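Local coordinates for protein Non-reducing end beta-L-arabinofuranosidase (Bacteroides thetaiotaomicron, PDB 5MQO) that probably hydrolyses glycosidic bonds in complex plant pectin as a family GH127 glycoside hydrolase of a gut bacterium, at residues G602-C607 / L676-A681. Residues are numbered along the deposited sequence; the frame is centred on the assembly and turned at random.
Sequences GPLVYC and LIPYYA
Cys607 and Ile677 form the hydrogen-bonded pair at the heart of this contact, a compact example of how hydrogen-bonded and non-hydrogen-bonded pairs follow one another in an antiparallel ladder. Cys607 N gives a nearly straight bond to Ile677 O at 2.9 Å, while the return bond from Ile677 N to Cys607 O is more bent at its hydrogen (143°). The adjacent pair, Tyr606 with Pro678, is non-hydrogen-bonded, and beyond it Tyr679 N bonds Val605 O at 3.0 Å. Packing is tightest around the Tyr606 ring, whose CD2 lies 3.2 Å from Ile677 C, approached obliquely. With chi1 at -86°, CG stands beside its own backbone N and the ring runs alongside Pro678, CE2 lying 3.8 Å from Pro678 CD; Pro678 CA sits over one ring face, toward the rim, and Leu676 C meets the edge in plane. The hydroxyl reaches beyond the pair to Val643 O, which helps fix the ring. On the face shared by Cys607 and Ile677, Cys607 SG comes 3.7 Å from Tyr679 CA. The Leu604 end is looser, although buried: CD1 lies 4.2 Å from Pro678 CG and CD2 4.4 Å from Tyr680 CD2, and Trp511 adds to the cover of Leu604 and Tyr680. Strand 596-601 also pairs with 604-609, and 640-651 with 670-678, so this pairing lies within the mixed, largely antiparallel beta-sheet of the GH127 C-terminal domain.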
loop_
_atom_site.group_PDB
_atom_site.type_symbol
_atom_site.label_atom_id
_atom_site.label_comp_id
_atom_site.label_asym_id
_atom_site.label_seq_id
_atom_site.Cartn_x
_atom_site.Cartn_y
_atom_site.Cartn_z
ATOM N N GLY A 602 -8.962 5.130 -14.876
ATOM C CA GLY A 602 -8.540 5.890 -13.733
ATOM C C GLY A 602 -7.411 5.118 -13.065
ATOM O O GLY A 602 -6.470 4.685 -13.778
ATOM N N PRO A 603 -7.507 4.908 -11.722
ATOM C CA PRO A 603 -6.480 4.246 -10.917
ATOM C C PRO A 603 -6.611 2.738 -10.792
ATOM O O PRO A 603 -5.710 2.098 -10.205
ATOM C CB PRO A 603 -6.661 4.876 -9.544
ATOM C CG PRO A 603 -8.136 5.108 -9.450
ATOM C CD PRO A 603 -8.616 5.397 -10.863
ATOM N N LEU A 604 -7.687 2.163 -11.322
ATOM C CA LEU A 604 -7.920 0.728 -11.166
ATOM C C LEU A 604 -7.369 -0.040 -12.336
ATOM O O LEU A 604 -7.688 0.241 -13.481
ATOM C CB LEU A 604 -9.406 0.411 -11.018
ATOM C CG LEU A 604 -10.079 1.026 -9.780
ATOM C CD1 LEU A 604 -11.556 0.663 -9.753
ATOM C CD2 LEU A 604 -9.420 0.611 -8.469
ATOM N N VAL A 605 -6.538 -1.019 -12.045
ATOM C CA VAL A 605 -6.115 -2.017 -13.039
ATOM C C VAL A 605 -7.264 -2.985 -13.167
ATOM O O VAL A 605 -7.835 -3.424 -12.154
ATOM C CB VAL A 605 -4.832 -2.752 -12.576
ATOM C CG1 VAL A 605 -4.482 -3.935 -13.487
ATOM C CG2 VAL A 605 -3.707 -1.737 -12.485
ATOM N N TYR A 606 -7.627 -3.283 -14.402
ATOM C CA TYR A 606 -8.682 -4.248 -14.644
ATOM C C TYR A 606 -8.095 -5.606 -15.017
ATOM O O TYR A 606 -6.940 -5.715 -15.449
ATOM C CB TYR A 606 -9.653 -3.740 -15.715
ATOM C CG TYR A 606 -10.741 -2.858 -15.141
ATOM C CD1 TYR A 606 -10.476 -1.533 -14.785
ATOM C CD2 TYR A 606 -12.013 -3.347 -14.941
ATOM C CE1 TYR A 606 -11.453 -0.725 -14.233
ATOM C CE2 TYR A 606 -13.005 -2.554 -14.416
ATOM C CZ TYR A 606 -12.724 -1.236 -14.059
ATOM O OH TYR A 606 -13.695 -0.432 -13.514
ATOM N N CYS A 607 -8.933 -6.627 -14.850
ATOM C CA CYS A 607 -8.618 -8.002 -15.237
ATOM C C CYS A 607 -9.817 -8.668 -15.841
ATOM O O CYS A 607 -10.907 -8.106 -15.820
ATOM C CB CYS A 607 -8.209 -8.800 -14.004
ATOM S SG CYS A 607 -9.539 -9.078 -12.822
ATOM N N LEU A 676 -14.746 -7.030 -18.231
ATOM C CA LEU A 676 -13.605 -6.848 -17.312
ATOM C C LEU A 676 -14.081 -6.324 -15.967
ATOM O O LEU A 676 -14.998 -5.509 -15.919
ATOM C CB LEU A 676 -12.590 -5.888 -17.914
ATOM C CG LEU A 676 -12.075 -6.291 -19.306
ATOM C CD1 LEU A 676 -10.958 -5.367 -19.790
ATOM C CD2 LEU A 676 -11.573 -7.723 -19.309
ATOM N N ILE A 677 -13.488 -6.816 -14.879
ATOM C CA ILE A 677 -13.753 -6.273 -13.531
ATOM C C ILE A 677 -12.444 -5.818 -12.902
ATOM O O ILE A 677 -11.363 -6.188 -13.383
ATOM C CB ILE A 677 -14.462 -7.280 -12.577
ATOM C CG1 ILE A 677 -13.563 -8.474 -12.239
ATOM C CG2 ILE A 677 -15.784 -7.758 -13.163
ATOM C CD1 ILE A 677 -13.988 -9.197 -10.979
ATOM N N PRO A 678 -12.522 -5.022 -11.831
ATOM C CA PRO A 678 -11.289 -4.564 -11.209
ATOM C C PRO A 678 -10.515 -5.717 -10.610
ATOM O O PRO A 678 -11.118 -6.647 -10.065
ATOM C CB PRO A 678 -11.781 -3.629 -10.100
ATOM C CG PRO A 678 -13.119 -3.184 -10.570
ATOM C CD PRO A 678 -13.684 -4.432 -11.165
ATOM N N TYR A 679 -9.198 -5.663 -10.737
ATOM C CA TYR A 679 -8.344 -6.704 -10.205
ATOM C C TYR A 679 -8.636 -6.938 -8.756
ATOM O O TYR A 679 -8.822 -8.093 -8.369
ATOM C CB TYR A 679 -6.884 -6.342 -10.381
ATOM C CG TYR A 679 -5.890 -7.284 -9.777
ATOM C CD1 TYR A 679 -5.633 -8.541 -10.351
ATOM C CD2 TYR A 679 -5.162 -6.905 -8.666
ATOM C CE1 TYR A 679 -4.683 -9.403 -9.790
ATOM C CE2 TYR A 679 -4.202 -7.742 -8.110
ATOM C CZ TYR A 679 -3.962 -8.989 -8.663
ATOM O OH TYR A 679 -3.015 -9.782 -8.075
ATOM N N TYR A 680 -8.745 -5.865 -7.963
ATOM C CA TYR A 680 -8.898 -6.034 -6.525
ATOM C C TYR A 680 -10.082 -6.943 -6.202
ATOM O O TYR A 680 -10.004 -7.738 -5.280
ATOM C CB TYR A 680 -9.036 -4.690 -5.802
ATOM C CG TYR A 680 -10.422 -4.090 -5.821
ATOM C CD1 TYR A 680 -11.352 -4.414 -4.857
ATOM C CD2 TYR A 680 -10.788 -3.180 -6.805
ATOM C CE1 TYR A 680 -12.616 -3.858 -4.888
ATOM C CE2 TYR A 680 -12.060 -2.626 -6.845
ATOM C CZ TYR A 680 -12.959 -2.976 -5.889
ATOM O OH TYR A 680 -14.187 -2.424 -5.928
ATOM N N ALA A 681 -11.159 -6.828 -6.979
ATOM C CA ALA A 681 -12.365 -7.651 -6.821
ATOM C C ALA A 681 -12.293 -9.067 -7.441
ATOM O O ALA A 681 -13.319 -9.775 -7.448
ATOM C CB ALA A 681 -13.554 -6.915 -7.424
#